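Long-range contacts in NADH dehydrogenase, putative (Plasmodium falciparum, PDB 5JWC), which probably acts as a type II NADH dehydrogenase, passing electrons from NADH through bound FAD to ubiquinone: residues A339-Q347 / S419-E430; V201-D209 / S460-Q468. All blocks are in the same frame, centred on the assembly; numbering follows the deposited sequence.

Contact 1. Residues A339-Q347 / S419-E430; sequences AIGDCKKIQ and SPTPTAQNAKQE. With FAD (flavin-adenine dinucleotide), chain C.
K344 and E430 reach toward each other from opposite directions deep in the protein, and the carboxylate of E430 is gripped through both oxygens. OE1 of E430 takes the backbone N-H of G341 almost end-on, with N to OE1 2.6 Å. K344 NZ forms a salt bridge to E430 OE2 (2.7 Å), on the syn side and out of the carboxylate plane. K344 reaches this point by bending at chi2 (94°) and chi4; its NZ also donates to G341 O, which ties the ammonium group to its own loop. The backbone of G341 is packed closely between helix and cofactor: its CA is 3.9 Å from A427 CB and 3.3 Å from FAD O2P. D342 N then donates to FAD O2P, and D342 OD1 accepts from the ribityl O3'. Farther along the cofactor, at the flavin, the amides of A424 and Q425 at the helix start bind N1 and O2, an arrangement that would probably stabilise negative charge on the reduced ring. T423 is the N-cap, its OG1 accepting from N426 N.

The rim is more open, though waters run along the whole contact. Beside D342 it is exposed P422, whose CB lies 3.2 Å from D342 OD1. At the far end, partly exposed S419 accepts at OG from I346 N (2.6 Å) and shares a water with K344 and P420 O. Partly exposed K345 bends at chi2, bringing CD alongside S419 OG; buried I346 CD1 packs on P420 CD.

Strand 344-346 pairs in parallel with strand 321-323, whereas the start of helix 424-440 rests on W38 of helix 38-46.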
loop_
_atom_site.group_PDB
_atom_site.type_symbol
_atom_site.label_atom_id
_atom_site.label_comp_id
_atom_site.label_asym_id
_atom_site.label_seq_id
_atom_site.Cartn_x
_atom_site.Cartn_y
_atom_site.Cartn_z
ATOM N N ALA A 339 -8.566 -13.670 30.005
ATOM C CA ALA A 339 -8.408 -13.903 28.569
ATOM C C ALA A 339 -9.729 -13.646 27.879
ATOM O O ALA A 339 -10.793 -13.938 28.442
ATOM C CB ALA A 339 -7.919 -15.299 28.291
ATOM N N ILE A 340 -9.668 -13.076 26.679
ATOM C CA ILE A 340 -10.881 -12.731 25.932
ATOM C C ILE A 340 -10.678 -13.044 24.457
ATOM O O ILE A 340 -9.537 -13.162 23.995
ATOM C CB ILE A 340 -11.245 -11.238 26.082
ATOM C CG1 ILE A 340 -10.134 -10.353 25.511
ATOM C CG2 ILE A 340 -11.497 -10.872 27.538
ATOM C CD1 ILE A 340 -10.425 -8.830 25.703
ATOM N N GLY A 341 -11.766 -13.177 23.703
ATOM C CA GLY A 341 -11.625 -13.397 22.267
ATOM C C GLY A 341 -11.372 -14.840 21.870
ATOM O O GLY A 341 -11.733 -15.769 22.598
ATOM N N ASP A 342 -10.739 -15.028 20.713
ATOM C CA ASP A 342 -10.576 -16.358 20.097
ATOM C C ASP A 342 -9.602 -17.294 20.814
ATOM O O ASP A 342 -9.558 -18.490 20.518
ATOM C CB ASP A 342 -10.070 -16.217 18.667
ATOM C CG ASP A 342 -11.129 -15.721 17.699
ATOM O OD1 ASP A 342 -12.270 -15.425 18.114
ATOM O OD2 ASP A 342 -10.785 -15.601 16.502
ATOM N N CYS A 343 -8.778 -16.762 21.713
ATOM C CA CYS A 343 -7.776 -17.622 22.357
ATOM C C CYS A 343 -8.348 -18.401 23.548
ATOM O O CYS A 343 -7.633 -19.193 24.161
ATOM C CB CYS A 343 -6.560 -16.807 22.835
ATOM S SG CYS A 343 -6.879 -15.731 24.273
ATOM N N LYS A 344 -9.621 -18.180 23.876
ATOM C CA LYS A 344 -10.198 -18.749 25.093
ATOM C C LYS A 344 -11.531 -19.466 24.858
ATOM O O LYS A 344 -12.212 -19.229 23.851
ATOM C CB LYS A 344 -10.383 -17.656 26.157
ATOM C CG LYS A 344 -11.437 -16.608 25.808
ATOM C CD LYS A 344 -12.810 -16.924 26.389
ATOM C CE LYS A 344 -13.852 -15.880 25.982
ATOM N NZ LYS A 344 -14.071 -15.807 24.492
ATOM N N LYS A 345 -11.892 -20.312 25.821
ATOM C CA LYS A 345 -13.245 -20.851 25.958
ATOM C C LYS A 345 -13.686 -20.668 27.419
ATOM O O LYS A 345 -12.864 -20.766 28.332
ATOM C CB LYS A 345 -13.290 -22.337 25.582
ATOM C CG LYS A 345 -13.267 -22.645 24.069
ATOM C CD LYS A 345 -14.299 -21.847 23.265
ATOM C CE LYS A 345 -14.062 -21.971 21.734
ATOM N NZ LYS A 345 -14.978 -21.070 20.916
ATOM N N ILE A 346 -14.962 -20.368 27.639
ATOM C CA ILE A 346 -15.486 -20.182 28.988
ATOM C C ILE A 346 -15.954 -21.519 29.592
ATOM O O ILE A 346 -16.692 -22.270 28.952
ATOM C CB ILE A 346 -16.666 -19.179 28.997
ATOM C CG1 ILE A 346 -16.217 -17.813 28.446
ATOM C CG2 ILE A 346 -17.253 -19.035 30.415
ATOM C CD1 ILE A 346 -17.292 -16.757 28.509
ATOM N N GLN A 347 -15.501 -21.820 30.808
ATOM C CA GLN A 347 -16.006 -22.958 31.569
ATOM C C GLN A 347 -16.623 -22.410 32.846
ATOM O O GLN A 347 -15.908 -22.116 33.806
ATOM C CB GLN A 347 -14.893 -23.964 31.882
ATOM C CG GLN A 347 -15.320 -25.032 32.905
ATOM C CD GLN A 347 -16.545 -25.835 32.441
ATOM O OE1 GLN A 347 -16.445 -26.654 31.524
ATOM N NE2 GLN A 347 -17.710 -25.578 33.056
ATOM N N SER A 419 -19.684 -22.022 24.889
ATOM C CA SER A 419 -18.832 -20.847 25.015
ATOM C C SER A 419 -19.149 -19.858 23.883
ATOM O O SER A 419 -19.632 -20.265 22.824
ATOM C CB SER A 419 -17.357 -21.283 24.974
ATOM O OG SER A 419 -16.488 -20.295 25.489
ATOM N N PRO A 420 -18.873 -18.555 24.093
ATOM C CA PRO A 420 -19.104 -17.615 22.990
ATOM C C PRO A 420 -18.351 -18.055 21.723
ATOM O O PRO A 420 -17.197 -18.483 21.785
ATOM C CB PRO A 420 -18.552 -16.287 23.532
ATOM C CG PRO A 420 -18.693 -16.438 25.061
ATOM C CD PRO A 420 -18.422 -17.885 25.326
ATOM N N THR A 421 -19.023 -17.966 20.584
ATOM C CA THR A 421 -18.406 -18.296 19.301
ATOM C C THR A 421 -17.210 -17.376 19.023
ATOM O O THR A 421 -17.192 -16.247 19.501
ATOM C CB THR A 421 -19.427 -18.168 18.171
ATOM O OG1 THR A 421 -20.048 -16.878 18.268
ATOM C CG2 THR A 421 -20.517 -19.236 18.318
ATOM N N PRO A 422 -16.202 -17.868 18.277
ATOM C CA PRO A 422 -15.013 -17.035 18.009
ATOM C C PRO A 422 -15.283 -15.961 16.950
ATOM O O PRO A 422 -14.943 -16.131 15.775
ATOM C CB PRO A 422 -13.981 -18.043 17.508
ATOM C CG PRO A 422 -14.821 -19.132 16.841
ATOM C CD PRO A 422 -16.091 -19.214 17.681
ATOM N N THR A 423 -15.894 -14.860 17.372
ATOM C CA THR A 423 -16.245 -13.770 16.470
ATOM C C THR A 423 -15.764 -12.404 16.970
ATOM O O THR A 423 -15.469 -12.233 18.160
ATOM C CB THR A 423 -17.758 -13.685 16.266
ATOM O OG1 THR A 423 -18.381 -13.371 17.523
ATOM C CG2 THR A 423 -18.313 -15.024 15.722
ATOM N N ALA A 424 -15.689 -11.438 16.060
ATOM C CA ALA A 424 -15.348 -10.079 16.437
ATOM C C ALA A 424 -16.421 -9.524 17.360
ATOM O O ALA A 424 -16.112 -8.811 18.317
ATOM C CB ALA A 424 -15.184 -9.190 15.206
ATOM N N GLN A 425 -17.679 -9.869 17.078
ATOM C CA GLN A 425 -18.795 -9.437 17.919
ATOM C C GLN A 425 -18.572 -9.853 19.365
ATOM O O GLN A 425 -18.699 -9.038 20.271
ATOM C CB GLN A 425 -20.130 -10.006 17.422
ATOM C CG GLN A 425 -20.625 -9.380 16.133
ATOM C CD GLN A 425 -21.879 -10.059 15.597
ATOM O OE1 GLN A 425 -22.097 -11.244 15.836
ATOM N NE2 GLN A 425 -22.710 -9.308 14.890
ATOM N N ASN A 426 -18.234 -11.119 19.591
ATOM C CA ASN A 426 -18.039 -11.565 20.963
ATOM C C ASN A 426 -16.762 -10.993 21.583
ATOM O O ASN A 426 -16.783 -10.612 22.745
ATOM C CB ASN A 426 -18.063 -13.101 21.052
ATOM C CG ASN A 426 -19.482 -13.649 20.870
ATOM O OD1 ASN A 426 -20.448 -12.961 21.180
ATOM N ND2 ASN A 426 -19.606 -14.858 20.349
ATOM N N ALA A 427 -15.668 -10.916 20.822
ATOM C CA ALA A 427 -14.445 -10.317 21.363
ATOM C C ALA A 427 -14.700 -8.872 21.798
ATOM O O ALA A 427 -14.226 -8.432 22.846
ATOM C CB ALA A 427 -13.290 -10.386 20.338
ATOM N N LYS A 428 -15.464 -8.138 21.002
ATOM C CA LYS A 428 -15.774 -6.755 21.348
ATOM C C LYS A 428 -16.651 -6.665 22.596
ATOM O O LYS A 428 -16.404 -5.840 23.489
ATOM C CB LYS A 428 -16.460 -6.054 20.177
ATOM C CG LYS A 428 -16.692 -4.582 20.463
ATOM C CD LYS A 428 -17.401 -3.898 19.311
ATOM C CE LYS A 428 -17.460 -2.382 19.507
ATOM N NZ LYS A 428 -18.223 -1.726 18.394
ATOM N N GLN A 429 -17.674 -7.504 22.676
ATOM C CA GLN A 429 -18.538 -7.464 23.862
ATOM C C GLN A 429 -17.784 -7.884 25.133
ATOM O O GLN A 429 -18.032 -7.331 26.209
ATOM C CB GLN A 429 -19.778 -8.351 23.668
ATOM C CG GLN A 429 -20.729 -7.867 22.589
ATOM C CD GLN A 429 -21.915 -8.793 22.385
ATOM O OE1 GLN A 429 -22.408 -9.407 23.327
ATOM N NE2 GLN A 429 -22.382 -8.888 21.145
ATOM N N GLU A 430 -16.886 -8.861 25.017
ATOM C CA GLU A 430 -16.088 -9.312 26.163
ATOM C C GLU A 430 -15.154 -8.202 26.629
ATOM O O GLU A 430 -14.910 -8.024 27.842
ATOM C CB GLU A 430 -15.265 -10.560 25.822
ATOM C CG GLU A 430 -16.065 -11.853 25.683
ATOM C CD GLU A 430 -15.309 -12.935 24.910
ATOM O OE1 GLU A 430 -14.062 -12.855 24.825
ATOM O OE2 GLU A 430 -15.960 -13.870 24.374
HETATM P PA FAD C . -7.474 -10.844 16.778
HETATM O O1A FAD C . -6.979 -11.684 15.636
HETATM O O2A FAD C . -8.471 -9.812 16.385
HETATM O O5B FAD C . -6.237 -10.156 17.544
HETATM C C5B FAD C . -5.164 -10.913 18.056
HETATM C C4B FAD C . -4.034 -9.930 18.316
HETATM O O4B FAD C . -3.025 -10.570 19.072
HETATM C C3B FAD C . -3.390 -9.457 17.010
HETATM O O3B FAD C . -3.101 -8.080 17.127
HETATM C C2B FAD C . -2.076 -10.205 16.977
HETATM O O2B FAD C . -1.093 -9.463 16.293
HETATM C C1B FAD C . -1.783 -10.281 18.471
HETATM N N9A FAD C . -0.845 -11.333 18.873
HETATM C C8A FAD C . -0.698 -12.590 18.336
HETATM N N7A FAD C . 0.275 -13.224 19.038
HETATM C C5A FAD C . 0.737 -12.397 20.001
HETATM C C6A FAD C . 1.714 -12.556 20.972
HETATM N N6A FAD C . 2.333 -13.726 21.118
HETATM N N1A FAD C . 1.963 -11.518 21.842
HETATM C C2A FAD C . 1.251 -10.337 21.739
HETATM N N3A FAD C . 0.281 -10.186 20.766
HETATM C C4A FAD C . 0.040 -11.203 19.908
HETATM N N1 FAD C . -16.181 -11.905 13.188
HETATM C C2 FAD C . -17.451 -11.398 13.223
HETATM O O2 FAD C . -18.043 -11.334 14.295
HETATM N N3 FAD C . -18.068 -10.943 12.069
HETATM C C4 FAD C . -17.426 -10.978 10.860
HETATM O O4 FAD C . -18.001 -10.552 9.849
HETATM C C4X FAD C . -16.130 -11.477 10.812
HETATM N N5 FAD C . -15.442 -11.534 9.620
HETATM C C5X FAD C . -14.146 -12.037 9.600
HETATM C C6 FAD C . -13.444 -12.074 8.409
HETATM C C7 FAD C . -12.148 -12.574 8.357
HETATM C C7M FAD C . -11.426 -12.605 7.030
HETATM C C8 FAD C . -11.538 -13.030 9.518
HETATM C C8M FAD C . -10.141 -13.576 9.486
HETATM C C9 FAD C . -12.243 -12.991 10.723
HETATM C C9A FAD C . -13.541 -12.489 10.768
HETATM N N10 FAD C . -14.244 -12.439 11.959
HETATM C C10 FAD C . -15.517 -11.934 11.982
HETATM C "C1'" FAD C . -13.653 -12.968 13.234
HETATM C "C2'" FAD C . -12.858 -11.980 14.047
HETATM O "O2'" FAD C . -11.840 -11.448 13.246
HETATM C "C3'" FAD C . -12.201 -12.753 15.177
HETATM O "O3'" FAD C . -13.158 -13.483 15.910
HETATM C "C4'" FAD C . -11.510 -11.726 16.057
HETATM O "O4'" FAD C . -10.378 -11.299 15.343
HETATM C "C5'" FAD C . -11.102 -12.282 17.412
HETATM O "O5'" FAD C . -10.546 -11.215 18.152
HETATM P P FAD C . -9.203 -11.454 19.009
HETATM O O1P FAD C . -8.881 -10.195 19.780
HETATM O O2P FAD C . -9.441 -12.675 19.853
HETATM O O3P FAD C . -8.073 -11.828 17.909
HETATM O O HOH W 1 -13.757 -14.022 19.797
HETATM O O HOH W 2 -12.311 -16.590 14.625
HETATM O O HOH W 3 -15.215 -18.578 23.685
#

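Contact 2. Residues V201-D209 / S460-Q468; sequences VEVTAEFAD and SLAYIGNHQ. With 4W0 (5-fluoro-3-methyl-2-{4-[4-(trifluoromethoxy)benzyl]phenyl}quinolin-4(1H)-one), chain M.
Y463 and D209 approach from opposite directions, the carboxylate turned 70° from the phenol ring yet with OD2 at the ring edge, in its plane. The Y463 OH to D209 OD2 hydrogen bond is very short at 2.4 Å. The other oxygen, D209 OD1, uses its syn lone pair to accept from N466 N at 2.9 Å, so one carboxylate holds both the phenol and the turn G465-Q468. With CG anti to the backbone N (chi1 180°), the Y463 ring lies between G465 N on one face and the inhibitor quinolone on the other, where C2 of 4W0 sits 3.5 Å above the ring centre. The phenol oxygen also accepts from H467 N, and the H467 ring places a face over C11 of 4W0.

One helical turn before A205, E202 extends along the strand and accepts from Y463 N on the anti side of OE2, at 2.9 Å. Between these two polar grips A205 CB presses on the backbone, 3.4 Å from I464 C. E206 OE1 approaches the quinolone, its OE2 being bound by S74 and T76.

The 201-209 part of helix 198-218 crosses edge strand 460-465 at 40°, with strand 468-473 next in the antiparallel sheet and helices 69-74 and 243-255 flanking the contact.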
loop_
_atom_site.group_PDB
_atom_site.type_symbol
_atom_site.label_atom_id
_atom_site.label_comp_id
_atom_site.label_asym_id
_atom_site.label_seq_id
_atom_site.Cartn_x
_atom_site.Cartn_y
_atom_site.Cartn_z
ATOM N N VAL A 201 -16.816 -17.346 1.033
ATOM C CA VAL A 201 -17.900 -16.878 0.192
ATOM C C VAL A 201 -17.671 -15.425 -0.232
ATOM O O VAL A 201 -17.815 -15.096 -1.407
ATOM C CB VAL A 201 -19.265 -17.014 0.913
ATOM C CG1 VAL A 201 -20.313 -16.173 0.222
ATOM C CG2 VAL A 201 -19.682 -18.486 0.956
ATOM N N GLU A 202 -17.287 -14.562 0.712
ATOM C CA GLU A 202 -17.103 -13.147 0.383
ATOM C C GLU A 202 -15.889 -12.894 -0.523
ATOM O O GLU A 202 -15.948 -12.048 -1.410
ATOM C CB GLU A 202 -17.014 -12.317 1.658
ATOM C CG GLU A 202 -18.394 -12.269 2.369
ATOM C CD GLU A 202 -18.444 -11.321 3.553
ATOM O OE1 GLU A 202 -17.647 -11.516 4.499
ATOM O OE2 GLU A 202 -19.279 -10.375 3.528
ATOM N N VAL A 203 -14.802 -13.623 -0.300
ATOM C CA VAL A 203 -13.636 -13.513 -1.180
ATOM C C VAL A 203 -13.999 -13.923 -2.600
ATOM O O VAL A 203 -13.630 -13.256 -3.556
ATOM C CB VAL A 203 -12.458 -14.375 -0.674
ATOM C CG1 VAL A 203 -11.333 -14.464 -1.739
ATOM C CG2 VAL A 203 -11.940 -13.816 0.654
ATOM N N THR A 204 -14.741 -15.022 -2.730
ATOM C CA THR A 204 -15.173 -15.502 -4.040
ATOM C C THR A 204 -16.057 -14.454 -4.739
ATOM O O THR A 204 -15.867 -14.155 -5.914
ATOM C CB THR A 204 -15.932 -16.866 -3.908
ATOM O OG1 THR A 204 -15.075 -17.838 -3.291
ATOM C CG2 THR A 204 -16.369 -17.392 -5.272
ATOM N N ALA A 205 -17.020 -13.899 -4.010
ATOM C CA ALA A 205 -17.952 -12.912 -4.560
ATOM C C ALA A 205 -17.218 -11.650 -5.042
ATOM O O ALA A 205 -17.533 -11.092 -6.089
ATOM C CB ALA A 205 -19.019 -12.538 -3.498
ATOM N N GLU A 206 -16.250 -11.201 -4.249
ATOM C CA GLU A 206 -15.496 -9.989 -4.565
ATOM C C GLU A 206 -14.654 -10.159 -5.820
ATOM O O GLU A 206 -14.621 -9.269 -6.667
ATOM C CB GLU A 206 -14.604 -9.609 -3.381
ATOM C CG GLU A 206 -15.378 -8.926 -2.248
ATOM C CD GLU A 206 -15.867 -7.543 -2.654
ATOM O OE1 GLU A 206 -16.824 -7.040 -2.029
ATOM O OE2 GLU A 206 -15.280 -6.952 -3.595
ATOM N N PHE A 207 -13.969 -11.292 -5.927
ATOM C CA PHE A 207 -13.262 -11.620 -7.155
ATOM C C PHE A 207 -14.194 -11.765 -8.352
ATOM O O PHE A 207 -13.846 -11.318 -9.443
ATOM C CB PHE A 207 -12.427 -12.884 -6.981
ATOM C CG PHE A 207 -11.056 -12.594 -6.454
ATOM C CD1 PHE A 207 -10.193 -11.790 -7.180
ATOM C CD2 PHE A 207 -10.651 -13.063 -5.211
ATOM C CE1 PHE A 207 -8.915 -11.487 -6.694
ATOM C CE2 PHE A 207 -9.398 -12.775 -4.725
ATOM C CZ PHE A 207 -8.517 -11.987 -5.467
ATOM N N ALA A 208 -15.372 -12.363 -8.154
ATOM C CA ALA A 208 -16.313 -12.509 -9.265
ATOM C C ALA A 208 -16.728 -11.143 -9.788
ATOM O O ALA A 208 -16.789 -10.941 -11.005
ATOM C CB ALA A 208 -17.554 -13.331 -8.844
ATOM N N ASP A 209 -17.001 -10.203 -8.882
ATOM C CA ASP A 209 -17.355 -8.840 -9.285
ATOM C C ASP A 209 -16.194 -8.154 -10.019
ATOM O O ASP A 209 -16.378 -7.565 -11.085
ATOM C CB ASP A 209 -17.746 -7.985 -8.088
ATOM C CG ASP A 209 -19.080 -8.397 -7.458
ATOM O OD1 ASP A 209 -19.830 -9.223 -8.031
ATOM O OD2 ASP A 209 -19.369 -7.867 -6.365
ATOM N N SER A 460 -25.700 -11.656 11.591
ATOM C CA SER A 460 -24.588 -11.795 10.665
ATOM C C SER A 460 -24.976 -11.287 9.290
ATOM O O SER A 460 -26.153 -11.337 8.913
ATOM C CB SER A 460 -24.147 -13.248 10.558
ATOM O OG SER A 460 -23.937 -13.813 11.840
ATOM N N LEU A 461 -23.965 -10.844 8.547
ATOM C CA LEU A 461 -24.124 -10.242 7.239
ATOM C C LEU A 461 -23.112 -10.856 6.295
ATOM O O LEU A 461 -21.979 -11.122 6.693
ATOM C CB LEU A 461 -23.855 -8.728 7.301
ATOM C CG LEU A 461 -25.001 -7.771 7.073
ATOM C CD1 LEU A 461 -25.837 -7.892 8.346
ATOM C CD2 LEU A 461 -24.494 -6.357 6.921
ATOM N N ALA A 462 -23.484 -11.016 5.031
ATOM C CA ALA A 462 -22.509 -11.453 4.037
ATOM C C ALA A 462 -22.790 -10.868 2.659
ATOM O O ALA A 462 -23.941 -10.811 2.224
ATOM C CB ALA A 462 -22.474 -12.978 3.967
ATOM N N TYR A 463 -21.738 -10.424 1.973
ATOM C CA TYR A 463 -21.854 -10.006 0.580
ATOM C C TYR A 463 -21.616 -11.206 -0.340
ATOM O O TYR A 463 -20.612 -11.913 -0.193
ATOM C CB TYR A 463 -20.871 -8.877 0.247
ATOM C CG TYR A 463 -20.992 -8.458 -1.202
ATOM C CD1 TYR A 463 -22.115 -7.771 -1.649
ATOM C CD2 TYR A 463 -20.005 -8.775 -2.126
ATOM C CE1 TYR A 463 -22.250 -7.396 -2.976
ATOM C CE2 TYR A 463 -20.134 -8.415 -3.470
ATOM C CZ TYR A 463 -21.259 -7.720 -3.881
ATOM O OH TYR A 463 -21.418 -7.346 -5.193
ATOM N N ILE A 464 -22.537 -11.466 -1.271
ATOM C CA ILE A 464 -22.441 -12.702 -2.062
ATOM C C ILE A 464 -22.378 -12.471 -3.579
ATOM O O ILE A 464 -22.566 -13.406 -4.375
ATOM C CB ILE A 464 -23.617 -13.685 -1.739
ATOM C CG1 ILE A 464 -24.964 -13.137 -2.221
ATOM C CG2 ILE A 464 -23.663 -14.021 -0.228
ATOM C CD1 ILE A 464 -26.078 -14.178 -2.183
ATOM N N GLY A 465 -22.085 -11.237 -3.976
ATOM C CA GLY A 465 -21.797 -10.945 -5.368
ATOM C C GLY A 465 -22.944 -10.281 -6.110
ATOM O O GLY A 465 -24.123 -10.483 -5.788
ATOM N N ASN A 466 -22.580 -9.482 -7.106
ATOM C CA ASN A 466 -23.541 -8.831 -7.989
ATOM C C ASN A 466 -24.608 -8.054 -7.230
ATOM O O ASN A 466 -25.803 -8.217 -7.491
ATOM C CB ASN A 466 -24.207 -9.865 -8.908
ATOM C CG ASN A 466 -24.968 -9.213 -10.064
ATOM O OD1 ASN A 466 -24.550 -8.181 -10.585
ATOM N ND2 ASN A 466 -26.097 -9.800 -10.441
ATOM N N HIS A 467 -24.147 -7.239 -6.279
ATOM C CA HIS A 467 -24.972 -6.326 -5.482
ATOM C C HIS A 467 -25.781 -7.026 -4.401
ATOM O O HIS A 467 -26.473 -6.367 -3.630
ATOM C CB HIS A 467 -25.925 -5.516 -6.374
ATOM C CG HIS A 467 -25.227 -4.723 -7.431
ATOM N ND1 HIS A 467 -24.728 -5.292 -8.585
ATOM C CD2 HIS A 467 -24.939 -3.405 -7.507
ATOM C CE1 HIS A 467 -24.164 -4.357 -9.324
ATOM N NE2 HIS A 467 -24.273 -3.202 -8.692
ATOM N N GLN A 468 -25.701 -8.349 -4.335
ATOM C CA GLN A 468 -26.530 -9.096 -3.391
ATOM C C GLN A 468 -25.883 -9.266 -2.005
ATOM O O GLN A 468 -24.772 -9.801 -1.860
ATOM C CB GLN A 468 -26.876 -10.470 -3.972
ATOM C CG GLN A 468 -27.389 -10.438 -5.399
ATOM C CD GLN A 468 -28.625 -9.562 -5.556
ATOM O OE1 GLN A 468 -29.621 -9.741 -4.856
ATOM N NE2 GLN A 468 -28.561 -8.602 -6.476
HETATM C C1 4W0 M . -19.358 -5.104 -0.626
HETATM C C2 4W0 M . -19.160 -5.223 -2.011
HETATM C C3 4W0 M . -19.975 -4.507 -2.905
HETATM C C4 4W0 M . -21.000 -3.668 -2.432
HETATM C C5 4W0 M . -21.197 -3.547 -1.050
HETATM C C6 4W0 M . -20.387 -4.252 -0.150
HETATM O O1 4W0 M . -22.045 -8.513 -14.299
HETATM C C7 4W0 M . -21.864 -2.906 -3.400
HETATM C C8 4W0 M . -21.654 -3.052 -4.831
HETATM C C9 4W0 M . -20.572 -3.939 -5.314
HETATM C C10 4W0 M . -20.266 -4.207 -6.771
HETATM C C11 4W0 M . -21.220 -4.814 -7.589
HETATM C C12 4W0 M . -20.941 -5.111 -8.918
HETATM C C13 4W0 M . -19.680 -4.815 -9.390
HETATM C C14 4W0 M . -18.729 -4.251 -8.586
HETATM C C15 4W0 M . -19.004 -3.954 -7.269
HETATM O O2 4W0 M . -22.742 -2.173 -2.998
HETATM N N 4W0 M . -19.758 -4.654 -4.368
HETATM C C16 4W0 M . -19.216 -5.067 -10.793
HETATM C C17 4W0 M . -19.981 -6.009 -11.682
HETATM C C18 4W0 M . -20.247 -7.313 -11.288
HETATM C C19 4W0 M . -20.944 -8.149 -12.158
HETATM C C20 4W0 M . -21.333 -7.677 -13.416
HETATM C C21 4W0 M . -21.051 -6.373 -13.808
HETATM C C22 4W0 M . -20.367 -5.544 -12.940
HETATM C C23 4W0 M . -22.533 -2.277 -5.785
HETATM F F1 4W0 M . -22.162 -2.747 -0.594
HETATM C C24 4W0 M . -23.442 -8.541 -14.128
HETATM F F2 4W0 M . -23.704 -9.077 -12.933
HETATM F F3 4W0 M . -23.995 -9.306 -15.083
HETATM F F4 4W0 M . -23.913 -7.287 -14.196
HETATM O O HOH W 4 -19.602 -12.110 6.745
#

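Overall arrangement
The centres of the two contacts lie 26 Å apart, but their nearest atoms come within about 5 Å without touching. Contact 1 is nested in the loop closed by contact 2: the chain runs through 201-209, 339-347 and 419-430 before reaching 460-468, and strand 460-465 is the next secondary-structure element after helix 424-440. Contact 1 brings a loop of the oxidoreductase family region onto the cofactor, whereas contact 2 joins that region to the C-terminal NDH2 domain. Q425 of contact 1 bonds to G459, next to the strand of contact 2, and the side chain of E202 of contact 2 is about 5 Å from FAD. The FAD site and this inhibitor pocket are thus built from neighbouring segments.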